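Local coordinates for DNA repair protein RecN (Deinococcus radiodurans, PDB 4ABX) that probably takes part in recombinational repair of damaged DNA, as an ATP-binding, SMC-like protein whose coiled-coil domain is the piece described here, at residues E9-V21 against A155-A169. Residues are numbered along the deposited sequence; the frame is centred on the assembly and turned at random.
Sequences ERARQIDLLAFQV and AAEELAGLEEDERDA
Leu17 is the knob to start from: it drops into the hole formed by Ala155, Glu158, Leu159 and Leu162, in the tightly packed part of the contact, where Leu17 and Ala155 are buried. Its CG lies opposite the carbonyl carbon (chi1 -61°), which brings CD1 to 3.9 Å from Leu162 CD1, while its CB faces Leu159 CB. Val21 CG2 continues the seam, 3.8 Å from Ala155 CB; the small alanine probably helps the backbones come close, with the CA atoms of Leu17 and Ala155 5.8 Å apart. Leu162 returns the insertion, wedged among Arg10, Gln13, Ile14 and Leu17. Ile14 meets Leu159 nearly at right angles, its CG2 3.7 Å from Leu159 CD1, and its CG1 branch slides past Leu162 CB.

Toward the chain ends the character changes: Arg10, Asp165 and Glu166 are partly exposed, and this end borders solvent. Arg10, its CG trans to the backbone N (chi1 -175°), is a knob among Leu162, Asp165, Glu166 and Ala169, but it packs through its chain: CD lies 3.5 Å from Glu166 CG. Asp165 CB sits over one face of the guanidinium, Glu166 CG at its edge. The acids stay at arm's length, with Arg10 NH1 4.7 Å from Glu166 OE2 and the Arg10 guanidinium and Glu166 carboxylate planes nearly perpendicular. Glu166 instead brings its carboxylate against Ile14 CD1. With an alanine here the carboxylate is gone, and Ile14 CD1 and the Arg10 guanidinium edge are likely to lose cover, the arginine also losing a nearby opposite charge.

These antiparallel helices, 6-27 and 145-169, bring the two termini of the coiled-coil domain together through knobs-into-holes packing. Apolar contacts thus carry most of the pairing, and the charges at its outer end probably add a longer-range attraction rather than a direct salt bridge.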
ATOM      1  N   GLU A   9     -58.978 -21.252  38.576  1.00 31.59           N
ATOM      2  CA  GLU A   9     -58.772 -20.800  37.203  1.00 32.34           C
ATOM      3  C   GLU A   9     -59.022 -19.299  37.049  1.00 30.77           C
ATOM      4  O   GLU A   9     -58.317 -18.613  36.306  1.00 26.94           O
ATOM      5  CB  GLU A   9     -59.656 -21.588  36.237  1.00 39.18           C
ATOM      6  CG  GLU A   9     -59.198 -23.014  36.007  1.00 47.96           C
ATOM      7  CD  GLU A   9     -60.186 -23.818  35.184  1.00 60.51           C
ATOM      8  OE1 GLU A   9     -61.287 -23.299  34.904  1.00 66.31           O
ATOM      9  OE2 GLU A   9     -59.863 -24.969  34.819  1.00 64.35           O
ATOM     10  N   ARG A  10     -60.024 -18.793  37.753  1.00 29.46           N
ATOM     11  CA  ARG A  10     -60.318 -17.367  37.716  1.00 29.19           C
ATOM     12  C   ARG A  10     -59.185 -16.559  38.342  1.00 28.61           C
ATOM     13  O   ARG A  10     -58.814 -15.501  37.834  1.00 30.05           O
ATOM     14  CB  ARG A  10     -61.627 -17.060  38.439  1.00 24.87           C
ATOM     15  CG  ARG A  10     -62.052 -15.606  38.335  1.00 32.75           C
ATOM     16  CD  ARG A  10     -63.086 -15.237  39.402  1.00 40.99           C
ATOM     17  NE  ARG A  10     -64.246 -16.120  39.382  1.00 48.08           N
ATOM     18  CZ  ARG A  10     -64.908 -16.513  40.467  1.00 55.64           C
ATOM     19  NH1 ARG A  10     -64.522 -16.106  41.671  1.00 55.81           N
ATOM     20  NH2 ARG A  10     -65.952 -17.320  40.349  1.00 57.44           N
ATOM     21  N   ALA A  11     -58.648 -17.056  39.455  1.00 30.27           N
ATOM     22  CA  ALA A  11     -57.550 -16.378  40.137  1.00 28.26           C
ATOM     23  C   ALA A  11     -56.348 -16.250  39.205  1.00 29.95           C
ATOM     24  O   ALA A  11     -55.721 -15.192  39.121  1.00 28.46           O
ATOM     25  CB  ALA A  11     -57.166 -17.122  41.412  1.00 21.43           C
ATOM     26  N   ARG A  12     -56.037 -17.330  38.498  1.00 27.61           N
ATOM     27  CA  ARG A  12     -54.912 -17.324  37.574  1.00 20.95           C
ATOM     28  C   ARG A  12     -55.180 -16.408  36.382  1.00 21.40           C
ATOM     29  O   ARG A  12     -54.276 -15.741  35.893  1.00 25.28           O
ATOM     30  CB  ARG A  12     -54.554 -18.750  37.119  1.00 24.37           C
ATOM     31  CG  ARG A  12     -54.053 -19.654  38.259  1.00 20.01           C
ATOM     32  CD  ARG A  12     -53.390 -20.932  37.748  1.00 21.69           C
ATOM     33  NE  ARG A  12     -54.233 -21.667  36.810  1.00 23.16           N
ATOM     34  CZ  ARG A  12     -55.102 -22.611  37.156  1.00 31.78           C
ATOM     35  NH1 ARG A  12     -55.255 -22.956  38.432  1.00 28.51           N
ATOM     36  NH2 ARG A  12     -55.822 -23.217  36.222  1.00 33.03           N
ATOM     37  N   GLN A  13     -56.424 -16.370  35.921  1.00 22.04           N
ATOM     38  CA  GLN A  13     -56.766 -15.516  34.792  1.00 24.33           C
ATOM     39  C   GLN A  13     -56.625 -14.044  35.169  1.00 27.40           C
ATOM     40  O   GLN A  13     -56.189 -13.227  34.359  1.00 25.89           O
ATOM     41  CB  GLN A  13     -58.176 -15.815  34.283  1.00 25.31           C
ATOM     42  CG  GLN A  13     -58.568 -15.012  33.045  1.00 26.06           C
ATOM     43  CD  GLN A  13     -57.831 -15.460  31.796  1.00 35.66           C
ATOM     44  OE1 GLN A  13     -57.974 -14.863  30.730  1.00 38.70           O
ATOM     45  NE2 GLN A  13     -57.047 -16.521  31.921  1.00 38.39           N
ATOM     46  N   ILE A  14     -56.991 -13.711  36.403  1.00 30.56           N
ATOM     47  CA  ILE A  14     -56.802 -12.354  36.915  1.00 27.47           C
ATOM     48  C   ILE A  14     -55.329 -11.930  36.879  1.00 25.56           C
ATOM     49  O   ILE A  14     -55.019 -10.811  36.474  1.00 25.70           O
ATOM     50  CB  ILE A  14     -57.367 -12.200  38.347  1.00 24.64           C
ATOM     51  CG1 ILE A  14     -58.895 -12.238  38.309  1.00 23.00           C
ATOM     52  CG2 ILE A  14     -56.875 -10.903  38.994  1.00 24.79           C
ATOM     53  CD1 ILE A  14     -59.560 -12.262  39.682  1.00 26.92           C
ATOM     54  N   ASP A  15     -54.430 -12.823  37.298  1.00 19.85           N
ATOM     55  CA  ASP A  15     -52.996 -12.534  37.278  1.00 23.38           C
ATOM     56  C   ASP A  15     -52.483 -12.360  35.852  1.00 24.75           C
ATOM     57  O   ASP A  15     -51.676 -11.477  35.572  1.00 27.19           O
ATOM     58  CB  ASP A  15     -52.200 -13.654  37.958  1.00 28.11           C
ATOM     59  CG  ASP A  15     -52.298 -13.614  39.473  1.00 33.46           C
ATOM     60  OD1 ASP A  15     -52.642 -12.551  40.024  1.00 31.70           O
ATOM     61  OD2 ASP A  15     -52.012 -14.649  40.112  1.00 33.34           O
ATOM     62  N   LEU A  16     -52.939 -13.233  34.961  1.00 29.23           N
ATOM     63  CA  LEU A  16     -52.567 -13.168  33.550  1.00 27.06           C
ATOM     64  C   LEU A  16     -52.905 -11.805  32.949  1.00 27.13           C
ATOM     65  O   LEU A  16     -52.056 -11.137  32.358  1.00 28.35           O
ATOM     66  CB  LEU A  16     -53.299 -14.269  32.775  1.00 28.41           C
ATOM     67  CG  LEU A  16     -53.209 -14.268  31.247  1.00 31.88           C
ATOM     68  CD1 LEU A  16     -51.758 -14.310  30.792  1.00 26.36           C
ATOM     69  CD2 LEU A  16     -53.979 -15.446  30.680  1.00 36.24           C
ATOM     70  N   LEU A  17     -54.157 -11.393  33.105  1.00 26.14           N
ATOM     71  CA  LEU A  17     -54.630 -10.162  32.489  1.00 21.68           C
ATOM     72  C   LEU A  17     -53.965  -8.936  33.112  1.00 22.13           C
ATOM     73  O   LEU A  17     -53.565  -8.008  32.404  1.00 23.81           O
ATOM     74  CB  LEU A  17     -56.153 -10.066  32.604  1.00 22.68           C
ATOM     75  CG  LEU A  17     -56.941 -11.182  31.914  1.00 20.36           C
ATOM     76  CD1 LEU A  17     -58.388 -11.217  32.420  1.00 19.82           C
ATOM     77  CD2 LEU A  17     -56.891 -11.023  30.398  1.00 22.92           C
ATOM     78  N   ALA A  18     -53.845  -8.937  34.435  1.00 22.36           N
ATOM     79  CA  ALA A  18     -53.201  -7.827  35.127  1.00 26.23           C
ATOM     80  C   ALA A  18     -51.779  -7.629  34.605  1.00 25.06           C
ATOM     81  O   ALA A  18     -51.335  -6.500  34.409  1.00 22.29           O
ATOM     82  CB  ALA A  18     -53.193  -8.058  36.631  1.00 24.54           C
ATOM     83  N   PHE A  19     -51.079  -8.736  34.376  1.00 25.29           N
ATOM     84  CA  PHE A  19     -49.702  -8.703  33.886  1.00 28.48           C
ATOM     85  C   PHE A  19     -49.631  -8.157  32.462  1.00 22.32           C
ATOM     86  O   PHE A  19     -48.741  -7.376  32.121  1.00 22.31           O
ATOM     87  CB  PHE A  19     -49.086 -10.110  33.937  1.00 37.75           C
ATOM     88  CG  PHE A  19     -47.777 -10.226  33.206  1.00 45.40           C
ATOM     89  CD1 PHE A  19     -47.752 -10.431  31.834  1.00 46.26           C
ATOM     90  CD2 PHE A  19     -46.574 -10.123  33.887  1.00 50.15           C
ATOM     91  CE1 PHE A  19     -46.551 -10.532  31.154  1.00 50.37           C
ATOM     92  CE2 PHE A  19     -45.367 -10.227  33.213  1.00 50.70           C
ATOM     93  CZ  PHE A  19     -45.355 -10.430  31.846  1.00 52.00           C
ATOM     94  N   GLN A  20     -50.574  -8.575  31.629  1.00 24.11           N
ATOM     95  CA  GLN A  20     -50.617  -8.111  30.252  1.00 23.30           C
ATOM     96  C   GLN A  20     -50.936  -6.616  30.164  1.00 24.34           C
ATOM     97  O   GLN A  20     -50.313  -5.885  29.394  1.00 21.66           O
ATOM     98  CB  GLN A  20     -51.605  -8.949  29.444  1.00 23.25           C
ATOM     99  CG  GLN A  20     -51.072 -10.337  29.125  1.00 23.62           C
ATOM    100  CD  GLN A  20     -52.129 -11.274  28.564  1.00 24.57           C
ATOM    101  OE1 GLN A  20     -53.325 -10.998  28.635  1.00 28.68           O
ATOM    102  NE2 GLN A  20     -51.684 -12.393  27.999  1.00 30.05           N
ATOM    103  N   VAL A  21     -51.884  -6.169  30.979  1.00 20.57           N
ATOM    104  CA  VAL A  21     -52.255  -4.756  31.042  1.00 25.73           C
ATOM    105  C   VAL A  21     -51.088  -3.893  31.513  1.00 30.04           C
ATOM    106  O   VAL A  21     -50.805  -2.842  30.934  1.00 30.25           O
ATOM    107  CB  VAL A  21     -53.470  -4.541  31.972  1.00 28.47           C
ATOM    108  CG1 VAL A  21     -53.644  -3.064  32.320  1.00 26.47           C
ATOM    109  CG2 VAL A  21     -54.737  -5.115  31.335  1.00 24.45           C
ATOM    110  N   ALA A 155     -58.385  -6.504  27.576  1.00 21.41           N
ATOM    111  CA  ALA A 155     -57.838  -7.210  28.730  1.00 24.76           C
ATOM    112  C   ALA A 155     -58.269  -6.532  30.023  1.00 28.72           C
ATOM    113  O   ALA A 155     -58.638  -7.207  30.990  1.00 25.03           O
ATOM    114  CB  ALA A 155     -56.324  -7.299  28.647  1.00 24.23           C
ATOM    115  N   ALA A 156     -58.226  -5.199  30.029  1.00 27.75           N
ATOM    116  CA  ALA A 156     -58.593  -4.424  31.210  1.00 26.38           C
ATOM    117  C   ALA A 156     -60.066  -4.609  31.557  1.00 35.34           C
ATOM    118  O   ALA A 156     -60.428  -4.726  32.730  1.00 35.72           O
ATOM    119  CB  ALA A 156     -58.274  -2.940  31.002  1.00 26.46           C
ATOM    120  N   GLU A 157     -60.914  -4.621  30.533  1.00 37.97           N
ATOM    121  CA  GLU A 157     -62.339  -4.833  30.732  1.00 38.32           C
ATOM    122  C   GLU A 157     -62.610  -6.236  31.269  1.00 38.10           C
ATOM    123  O   GLU A 157     -63.343  -6.413  32.244  1.00 29.59           O
ATOM    124  CB  GLU A 157     -63.112  -4.602  29.432  1.00 42.15           C
ATOM    125  CG  GLU A 157     -64.591  -4.932  29.549  1.00 48.97           C
ATOM    126  CD  GLU A 157     -65.402  -4.431  28.374  1.00 60.89           C
ATOM    127  OE1 GLU A 157     -64.872  -4.415  27.243  1.00 64.09           O
ATOM    128  OE2 GLU A 157     -66.572  -4.047  28.586  1.00 66.60           O
ATOM    129  N   GLU A 158     -62.010  -7.238  30.637  1.00 36.62           N
ATOM    130  CA  GLU A 158     -62.201  -8.609  31.087  1.00 33.81           C
ATOM    131  C   GLU A 158     -61.753  -8.756  32.545  1.00 30.67           C
ATOM    132  O   GLU A 158     -62.432  -9.379  33.359  1.00 28.67           O
ATOM    133  CB  GLU A 158     -61.445  -9.577  30.179  1.00 30.92           C
ATOM    134  CG  GLU A 158     -61.721 -11.039  30.485  1.00 40.97           C
ATOM    135  CD  GLU A 158     -60.822 -11.980  29.712  1.00 43.19           C
ATOM    136  OE1 GLU A 158     -60.156 -11.524  28.759  1.00 41.40           O
ATOM    137  OE2 GLU A 158     -60.783 -13.179  30.057  1.00 49.91           O
ATOM    138  N   LEU A 159     -60.619  -8.148  32.871  1.00 30.77           N
ATOM    139  CA  LEU A 159     -60.084  -8.166  34.227  1.00 30.95           C
ATOM    140  C   LEU A 159     -61.065  -7.580  35.252  1.00 33.47           C
ATOM    141  O   LEU A 159     -61.220  -8.115  36.349  1.00 30.44           O
ATOM    142  CB  LEU A 159     -58.752  -7.405  34.267  1.00 30.82           C
ATOM    143  CG  LEU A 159     -58.119  -7.140  35.634  1.00 31.16           C
ATOM    144  CD1 LEU A 159     -57.832  -8.448  36.359  1.00 32.32           C
ATOM    145  CD2 LEU A 159     -56.851  -6.321  35.469  1.00 28.66           C
ATOM    146  N   ALA A 160     -61.722  -6.481  34.899  1.00 31.03           N
ATOM    147  CA  ALA A 160     -62.671  -5.856  35.810  1.00 35.30           C
ATOM    148  C   ALA A 160     -63.852  -6.775  36.112  1.00 35.65           C
ATOM    149  O   ALA A 160     -64.335  -6.831  37.247  1.00 32.64           O
ATOM    150  CB  ALA A 160     -63.157  -4.524  35.252  1.00 39.39           C
ATOM    151  N   GLY A 161     -64.323  -7.490  35.094  1.00 32.95           N
ATOM    152  CA  GLY A 161     -65.445  -8.397  35.263  1.00 35.17           C
ATOM    153  C   GLY A 161     -65.102  -9.544  36.191  1.00 32.81           C
ATOM    154  O   GLY A 161     -65.927  -9.981  36.997  1.00 33.87           O
ATOM    155  N   LEU A 162     -63.872 -10.035  36.088  1.00 31.15           N
ATOM    156  CA  LEU A 162     -63.435 -11.145  36.929  1.00 30.22           C
ATOM    157  C   LEU A 162     -63.277 -10.727  38.387  1.00 29.03           C
ATOM    158  O   LEU A 162     -63.682 -11.449  39.296  1.00 36.02           O
ATOM    159  CB  LEU A 162     -62.135 -11.751  36.397  1.00 26.90           C
ATOM    160  CG  LEU A 162     -62.284 -12.500  35.071  1.00 32.81           C
ATOM    161  CD1 LEU A 162     -60.962 -13.115  34.640  1.00 33.97           C
ATOM    162  CD2 LEU A 162     -63.364 -13.563  35.177  1.00 33.19           C
ATOM    163  N   GLU A 163     -62.693  -9.554  38.603  1.00 29.41           N
ATOM    164  CA  GLU A 163     -62.537  -9.025  39.950  1.00 34.01           C
ATOM    165  C   GLU A 163     -63.895  -8.821  40.620  1.00 36.44           C
ATOM    166  O   GLU A 163     -64.050  -9.072  41.815  1.00 34.11           O
ATOM    167  CB  GLU A 163     -61.751  -7.714  39.917  1.00 37.87           C
ATOM    168  CG  GLU A 163     -60.321  -7.880  39.428  1.00 34.67           C
ATOM    169  CD  GLU A 163     -59.569  -6.570  39.365  1.00 37.79           C
ATOM    170  OE1 GLU A 163     -60.220  -5.519  39.187  1.00 43.54           O
ATOM    171  OE2 GLU A 163     -58.328  -6.589  39.500  1.00 35.62           O
ATOM    172  N   GLU A 164     -64.879  -8.374  39.846  1.00 37.34           N
ATOM    173  CA  GLU A 164     -66.225  -8.182  40.374  1.00 43.84           C
ATOM    174  C   GLU A 164     -66.870  -9.513  40.749  1.00 43.19           C
ATOM    175  O   GLU A 164     -67.561  -9.612  41.767  1.00 42.51           O
ATOM    176  CB  GLU A 164     -67.106  -7.438  39.370  1.00 50.39           C
ATOM    177  CG  GLU A 164     -68.511  -7.159  39.885  1.00 55.50           C
ATOM    178  CD  GLU A 164     -69.385  -6.475  38.856  1.00 64.68           C
ATOM    179  OE1 GLU A 164     -69.216  -5.255  38.641  1.00 69.90           O
ATOM    180  OE2 GLU A 164     -70.245  -7.158  38.261  1.00 66.57           O
ATOM    181  N   ASP A 165     -66.648 -10.533  39.923  1.00 42.48           N
ATOM    182  CA  ASP A 165     -67.197 -11.859  40.187  1.00 42.18           C
ATOM    183  C   ASP A 165     -66.654 -12.401  41.504  1.00 41.73           C
ATOM    184  O   ASP A 165     -67.373 -13.047  42.266  1.00 41.87           O
ATOM    185  CB  ASP A 165     -66.864 -12.827  39.050  1.00 37.61           C
ATOM    186  CG  ASP A 165     -67.503 -12.429  37.733  1.00 37.24           C
ATOM    187  OD1 ASP A 165     -68.573 -11.788  37.758  1.00 41.38           O
ATOM    188  OD2 ASP A 165     -66.933 -12.756  36.670  1.00 36.97           O
ATOM    189  N   GLU A 166     -65.376 -12.139  41.763  1.00 41.52           N
ATOM    190  CA  GLU A 166     -64.752 -12.581  43.002  1.00 43.04           C
ATOM    191  C   GLU A 166     -65.357 -11.886  44.211  1.00 42.47           C
ATOM    192  O   GLU A 166     -65.665 -12.531  45.209  1.00 44.85           O
ATOM    193  CB  GLU A 166     -63.241 -12.361  42.972  1.00 45.51           C
ATOM    194  CG  GLU A 166     -62.460 -13.557  42.458  1.00 53.88           C
ATOM    195  CD  GLU A 166     -60.964 -13.381  42.611  1.00 55.17           C
ATOM    196  OE1 GLU A 166     -60.519 -12.229  42.804  1.00 54.27           O
ATOM    197  OE2 GLU A 166     -60.237 -14.395  42.543  1.00 56.61           O
ATOM    198  N   ARG A 167     -65.524 -10.570  44.123  1.00 42.33           N
ATOM    199  CA  ARG A 167     -66.155  -9.828  45.206  1.00 52.57           C
ATOM    200  C   ARG A 167     -67.597 -10.284  45.427  1.00 56.48           C
ATOM    201  O   ARG A 167     -68.059 -10.385  46.564  1.00 55.54           O
ATOM    202  CB  ARG A 167     -66.077  -8.316  44.962  1.00 59.25           C
ATOM    203  CG  ARG A 167     -64.780  -7.691  45.467  1.00 62.22           C
ATOM    204  CD  ARG A 167     -64.745  -6.185  45.264  1.00 67.48           C
ATOM    205  NE  ARG A 167     -64.454  -5.829  43.878  1.00 71.48           N
ATOM    206  CZ  ARG A 167     -65.382  -5.560  42.966  1.00 72.90           C
ATOM    207  NH1 ARG A 167     -66.667  -5.603  43.294  1.00 73.32           N
ATOM    208  NH2 ARG A 167     -65.024  -5.248  41.728  1.00 71.20           N
ATOM    209  N   ASP A 168     -68.302 -10.570  44.338  1.00 59.34           N
ATOM    210  CA  ASP A 168     -69.665 -11.081  44.439  1.00 65.02           C
ATOM    211  C   ASP A 168     -69.687 -12.465  45.081  1.00 68.94           C
ATOM    212  O   ASP A 168     -70.630 -12.817  45.791  1.00 68.40           O
ATOM    213  CB  ASP A 168     -70.337 -11.126  43.063  1.00 65.85           C
ATOM    214  CG  ASP A 168     -70.793  -9.757  42.587  1.00 67.91           C
ATOM    215  OD1 ASP A 168     -70.696  -8.787  43.369  1.00 68.01           O
ATOM    216  OD2 ASP A 168     -71.261  -9.654  41.431  1.00 69.22           O
ATOM    217  N   ALA A 169     -68.639 -13.244  44.834  1.00 72.27           N
ATOM    218  CA  ALA A 169     -68.564 -14.614  45.332  1.00 76.61           C
ATOM    219  C   ALA A 169     -68.511 -14.686  46.859  1.00 84.19           C
ATOM    220  O   ALA A 169     -69.043 -15.618  47.463  1.00 84.28           O
ATOM    221  CB  ALA A 169     -67.368 -15.331  44.725  1.00 72.25           C
TER